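Local coordinates for metallo-beta-lactamase family protein (Staphylococcus aureus, PDB 3R2U) that probably acts as an iron-dependent hydrolase or oxygenase of the metallo-beta-lactamase superfamily, at residues 40-52 with 126-138. Numbering follows the deposited sequence.
Sequences YLIGCQKTGEAMI and DDIYVGNIKLKVL
Met51 reaches from strand 49-52 into the hairpin 127-138, and its CB, SD and CE all have partners there. Its CB lies 3.9 Å from Val130 CG2; with CG anti to the backbone N (chi1 174°) the chain runs outward until SD meets Leu135 CD1 tip to tip at 3.5 Å. A bend at chi3 (-84°) then brings CE within 3.8 Å of Ile128 CG2 and also against Val130 CG2. On the neighbouring strand 40-44, Ile42 CD1 meets the methyls of Leu135, while Ile133 CD1 packs on the backbone of Gly43. These apolar side chains come from two hairpins in different sheets, with strands 49-52 and 127-130 inclined at 124°, and fill one end of the interior of the beta-sandwich in the alpha-beta/beta-alpha fold of metallo-beta-lactamases; Leu152 of strand 148-153 extends the packing. At the hairpin ends the contact turns polar. The type II' turn from Val130 to Ile133 presents Asn132 N to Cys44 SG in a nearly straight hydrogen bond of 3.2 Å, and the same sulfur accepts from Thr47 N. Gly131 N bonds Glu49 OE1 at 3.1 Å, approaching from above the carboxylate plane. A water donates to Tyr129 O, but its very short approach to Glu49 OE1 leaves that second link doubtful. Gly131 CA sits only 3.3 Å from Thr47 OG1, which accepts from Glu49 N in an ST turn.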
loop_
_atom_site.group_PDB
_atom_site.type_symbol
_atom_site.label_atom_id
_atom_site.label_comp_id
_atom_site.label_asym_id
_atom_site.label_seq_id
_atom_site.Cartn_x
_atom_site.Cartn_y
_atom_site.Cartn_z
ATOM N N TYR A 40 -3.116 20.942 12.394
ATOM C CA TYR A 40 -1.708 21.305 12.372
ATOM C C TYR A 40 -0.930 20.637 13.483
ATOM O O TYR A 40 -1.467 20.357 14.566
ATOM C CB TYR A 40 -1.580 22.840 12.550
ATOM C CG TYR A 40 -2.329 23.655 11.491
ATOM C CD1 TYR A 40 -3.680 23.981 11.654
ATOM C CD2 TYR A 40 -1.695 24.081 10.326
ATOM C CE1 TYR A 40 -4.388 24.716 10.677
ATOM C CE2 TYR A 40 -2.388 24.812 9.347
ATOM C CZ TYR A 40 -3.733 25.126 9.537
ATOM O OH TYR A 40 -4.415 25.821 8.580
ATOM N N LEU A 41 0.335 20.368 13.195
ATOM C CA LEU A 41 1.277 19.890 14.196
ATOM C C LEU A 41 2.386 20.927 14.238
ATOM O O LEU A 41 2.919 21.307 13.194
ATOM C CB LEU A 41 1.850 18.505 13.845
ATOM C CG LEU A 41 2.845 17.862 14.824
ATOM C CD1 LEU A 41 2.152 17.495 16.102
ATOM C CD2 LEU A 41 3.491 16.615 14.225
ATOM N N ILE A 42 2.661 21.445 15.434
ATOM C CA ILE A 42 3.783 22.344 15.677
ATOM C C ILE A 42 4.670 21.659 16.709
ATOM O O ILE A 42 4.191 20.926 17.582
ATOM C CB ILE A 42 3.376 23.761 16.169
ATOM C CG1 ILE A 42 2.541 23.688 17.452
ATOM C CG2 ILE A 42 2.650 24.538 15.027
ATOM C CD1 ILE A 42 2.040 25.056 17.945
ATOM N N GLY A 43 5.966 21.866 16.585
ATOM C CA GLY A 43 6.892 21.230 17.469
ATOM C C GLY A 43 8.086 22.075 17.799
ATOM O O GLY A 43 8.605 22.806 16.946
ATOM N N CYS A 44 8.535 21.948 19.044
ATOM C CA CYS A 44 9.692 22.682 19.544
ATOM C C CYS A 44 10.909 21.806 19.356
ATOM O O CYS A 44 11.037 20.750 19.997
ATOM C CB CYS A 44 9.501 22.990 21.023
ATOM S SG CYS A 44 10.895 23.799 21.829
ATOM N N GLN A 45 11.813 22.225 18.488
ATOM C CA GLN A 45 13.014 21.417 18.252
ATOM C C GLN A 45 13.943 21.385 19.472
ATOM O O GLN A 45 14.621 20.377 19.707
ATOM C CB GLN A 45 13.747 21.852 16.975
ATOM C CG GLN A 45 12.985 21.477 15.656
ATOM C CD GLN A 45 12.827 19.959 15.421
ATOM O OE1 GLN A 45 13.432 19.133 16.123
ATOM N NE2 GLN A 45 12.024 19.594 14.414
ATOM N N LYS A 46 13.929 22.439 20.282
ATOM C CA LYS A 46 14.765 22.462 21.483
ATOM C C LYS A 46 14.351 21.428 22.545
ATOM O O LYS A 46 15.209 20.730 23.076
ATOM C CB LYS A 46 14.801 23.864 22.075
ATOM C CG LYS A 46 15.532 24.835 21.158
ATOM C CD LYS A 46 15.562 26.244 21.700
ATOM C CE LYS A 46 16.529 27.103 20.895
ATOM N NZ LYS A 46 17.919 26.533 20.902
ATOM N N THR A 47 13.058 21.306 22.841
ATOM C CA THR A 47 12.603 20.360 23.863
ATOM C C THR A 47 11.973 19.085 23.306
ATOM O O THR A 47 11.890 18.093 24.001
ATOM C CB THR A 47 11.529 20.987 24.743
ATOM O OG1 THR A 47 10.355 21.194 23.953
ATOM C CG2 THR A 47 12.006 22.313 25.333
ATOM N N GLY A 48 11.490 19.118 22.067
ATOM C CA GLY A 48 10.816 17.958 21.487
ATOM C C GLY A 48 9.301 17.965 21.704
ATOM O O GLY A 48 8.585 17.117 21.154
ATOM N N GLU A 49 8.798 18.920 22.484
ATOM C CA GLU A 49 7.367 19.000 22.739
ATOM C C GLU A 49 6.639 19.333 21.451
ATOM O O GLU A 49 7.169 20.023 20.600
ATOM C CB GLU A 49 7.048 19.995 23.858
ATOM C CG GLU A 49 7.638 19.523 25.187
ATOM C CD GLU A 49 7.301 20.418 26.390
ATOM O OE1 GLU A 49 6.301 21.169 26.367
ATOM O OE2 GLU A 49 8.040 20.340 27.379
ATOM N N ALA A 50 5.433 18.816 21.301
ATOM C CA ALA A 50 4.658 19.060 20.086
ATOM C C ALA A 50 3.174 19.108 20.401
ATOM O O ALA A 50 2.702 18.435 21.326
ATOM C CB ALA A 50 4.951 17.995 19.043
ATOM N N MET A 51 2.453 19.913 19.625
ATOM C CA MET A 51 1.028 20.101 19.794
ATOM C C MET A 51 0.240 19.879 18.516
ATOM O O MET A 51 0.666 20.313 17.442
ATOM C CB MET A 51 0.740 21.539 20.250
ATOM C CG MET A 51 -0.763 21.859 20.317
ATOM S SD MET A 51 -1.174 23.558 20.719
ATOM C CE MET A 51 -1.101 23.540 22.513
ATOM N N ILE A 52 -0.915 19.212 18.637
ATOM C CA ILE A 52 -1.841 19.072 17.508
ATOM C C ILE A 52 -2.955 20.100 17.691
ATOM O O ILE A 52 -3.570 20.164 18.758
ATOM C CB ILE A 52 -2.541 17.716 17.444
ATOM C CG1 ILE A 52 -1.554 16.550 17.443
ATOM C CG2 ILE A 52 -3.405 17.652 16.187
ATOM C CD1 ILE A 52 -2.229 15.196 17.699
ATOM N N ASP A 126 -4.689 33.976 27.809
ATOM C CA ASP A 126 -3.894 32.901 28.405
ATOM C C ASP A 126 -2.777 32.573 27.415
ATOM O O ASP A 126 -2.942 32.732 26.197
ATOM C CB ASP A 126 -4.720 31.621 28.641
ATOM C CG ASP A 126 -5.620 31.703 29.865
ATOM O OD1 ASP A 126 -5.489 32.645 30.672
ATOM O OD2 ASP A 126 -6.453 30.792 30.029
ATOM N N ASP A 127 -1.633 32.151 27.944
ATOM C CA ASP A 127 -0.518 31.733 27.111
ATOM C C ASP A 127 -0.325 30.253 27.313
ATOM O O ASP A 127 -0.407 29.773 28.419
ATOM C CB ASP A 127 0.773 32.454 27.492
ATOM C CG ASP A 127 0.741 33.938 27.173
ATOM O OD1 ASP A 127 0.114 34.347 26.165
ATOM O OD2 ASP A 127 1.369 34.695 27.931
ATOM N N ILE A 128 -0.074 29.535 26.233
ATOM C CA ILE A 128 0.204 28.112 26.275
ATOM C C ILE A 128 1.601 27.973 25.676
ATOM O O ILE A 128 1.855 28.504 24.621
ATOM C CB ILE A 128 -0.768 27.315 25.390
ATOM C CG1 ILE A 128 -2.219 27.607 25.757
ATOM C CG2 ILE A 128 -0.509 25.813 25.491
ATOM C CD1 ILE A 128 -3.216 27.082 24.725
ATOM N N TYR A 129 2.497 27.283 26.366
ATOM C CA TYR A 129 3.822 27.031 25.858
ATOM C C TYR A 129 3.942 25.558 25.445
ATOM O O TYR A 129 3.523 24.647 26.173
ATOM C CB TYR A 129 4.898 27.386 26.887
ATOM C CG TYR A 129 4.973 28.866 27.157
ATOM C CD1 TYR A 129 4.242 29.443 28.196
ATOM C CD2 TYR A 129 5.755 29.698 26.362
ATOM C CE1 TYR A 129 4.312 30.814 28.444
ATOM C CE2 TYR A 129 5.825 31.067 26.598
ATOM C CZ TYR A 129 5.102 31.614 27.636
ATOM O OH TYR A 129 5.160 32.954 27.860
ATOM N N VAL A 130 4.449 25.363 24.230
ATOM C CA VAL A 130 4.752 24.061 23.669
ATOM C C VAL A 130 6.283 24.130 23.575
ATOM O O VAL A 130 6.854 24.651 22.603
ATOM C CB VAL A 130 4.088 23.876 22.287
ATOM C CG1 VAL A 130 4.335 22.472 21.746
ATOM C CG2 VAL A 130 2.598 24.142 22.396
ATOM N N GLY A 131 6.958 23.631 24.604
ATOM C CA GLY A 131 8.403 23.782 24.670
ATOM C C GLY A 131 8.610 25.292 24.731
ATOM O O GLY A 131 7.972 25.972 25.538
ATOM N N ASN A 132 9.416 25.836 23.830
ATOM C CA ASN A 132 9.665 27.293 23.820
ATOM C C ASN A 132 8.711 28.077 22.902
ATOM O O ASN A 132 8.795 29.305 22.835
ATOM C CB ASN A 132 11.108 27.582 23.431
ATOM C CG ASN A 132 12.097 26.993 24.415
ATOM O OD1 ASN A 132 13.016 26.284 24.029
ATOM N ND2 ASN A 132 11.901 27.274 25.686
ATOM N N ILE A 133 7.820 27.375 22.206
ATOM C CA ILE A 133 6.835 28.033 21.323
ATOM C C ILE A 133 5.770 28.603 22.211
ATOM O O ILE A 133 5.312 27.937 23.142
ATOM C CB ILE A 133 6.131 27.065 20.352
ATOM C CG1 ILE A 133 7.127 26.272 19.510
ATOM C CG2 ILE A 133 5.164 27.848 19.424
ATOM C CD1 ILE A 133 6.451 25.122 18.764
ATOM N N LYS A 134 5.383 29.839 21.943
ATOM C CA LYS A 134 4.370 30.510 22.727
ATOM C C LYS A 134 3.113 30.680 21.891
ATOM O O LYS A 134 3.185 31.125 20.754
ATOM C CB LYS A 134 4.872 31.892 23.165
ATOM C CG LYS A 134 3.861 32.674 24.001
ATOM C CD LYS A 134 4.291 34.140 24.200
ATOM C CE LYS A 134 3.284 34.857 25.090
ATOM N NZ LYS A 134 3.546 36.302 25.291
ATOM N N LEU A 135 1.975 30.296 22.452
ATOM C CA LEU A 135 0.704 30.518 21.830
ATOM C C LEU A 135 -0.128 31.408 22.736
ATOM O O LEU A 135 -0.302 31.094 23.929
ATOM C CB LEU A 135 -0.050 29.208 21.644
ATOM C CG LEU A 135 0.558 28.155 20.724
ATOM C CD1 LEU A 135 -0.317 26.921 20.799
ATOM C CD2 LEU A 135 0.667 28.689 19.290
ATOM N N LYS A 136 -0.655 32.500 22.187
ATOM C CA LYS A 136 -1.544 33.357 22.951
ATOM C C LYS A 136 -2.952 33.064 22.491
ATOM O O LYS A 136 -3.233 33.024 21.281
ATOM C CB LYS A 136 -1.220 34.835 22.782
ATOM C CG LYS A 136 -2.179 35.769 23.584
ATOM C CD LYS A 136 -1.651 37.192 23.724
ATOM C CE LYS A 136 -0.508 37.299 24.773
ATOM N NZ LYS A 136 -0.914 36.971 26.200
ATOM N N VAL A 137 -3.821 32.798 23.464
ATOM C CA VAL A 137 -5.221 32.515 23.197
ATOM C C VAL A 137 -5.939 33.838 22.997
ATOM O O VAL A 137 -5.817 34.759 23.822
ATOM C CB VAL A 137 -5.885 31.751 24.374
ATOM C CG1 VAL A 137 -7.403 31.564 24.138
ATOM C CG2 VAL A 137 -5.206 30.385 24.576
ATOM N N LEU A 138 -6.627 33.962 21.875
ATOM C CA LEU A 138 -7.438 35.131 21.608
ATOM C C LEU A 138 -8.889 34.662 21.493
ATOM O O LEU A 138 -9.172 33.737 20.738
ATOM C CB LEU A 138 -6.988 35.822 20.322
ATOM C CG LEU A 138 -5.545 36.371 20.233
ATOM C CD1 LEU A 138 -5.288 37.000 18.853
ATOM C CD2 LEU A 138 -5.246 37.387 21.310
HETATM O O HOH W 1 5.464 23.129 27.685
#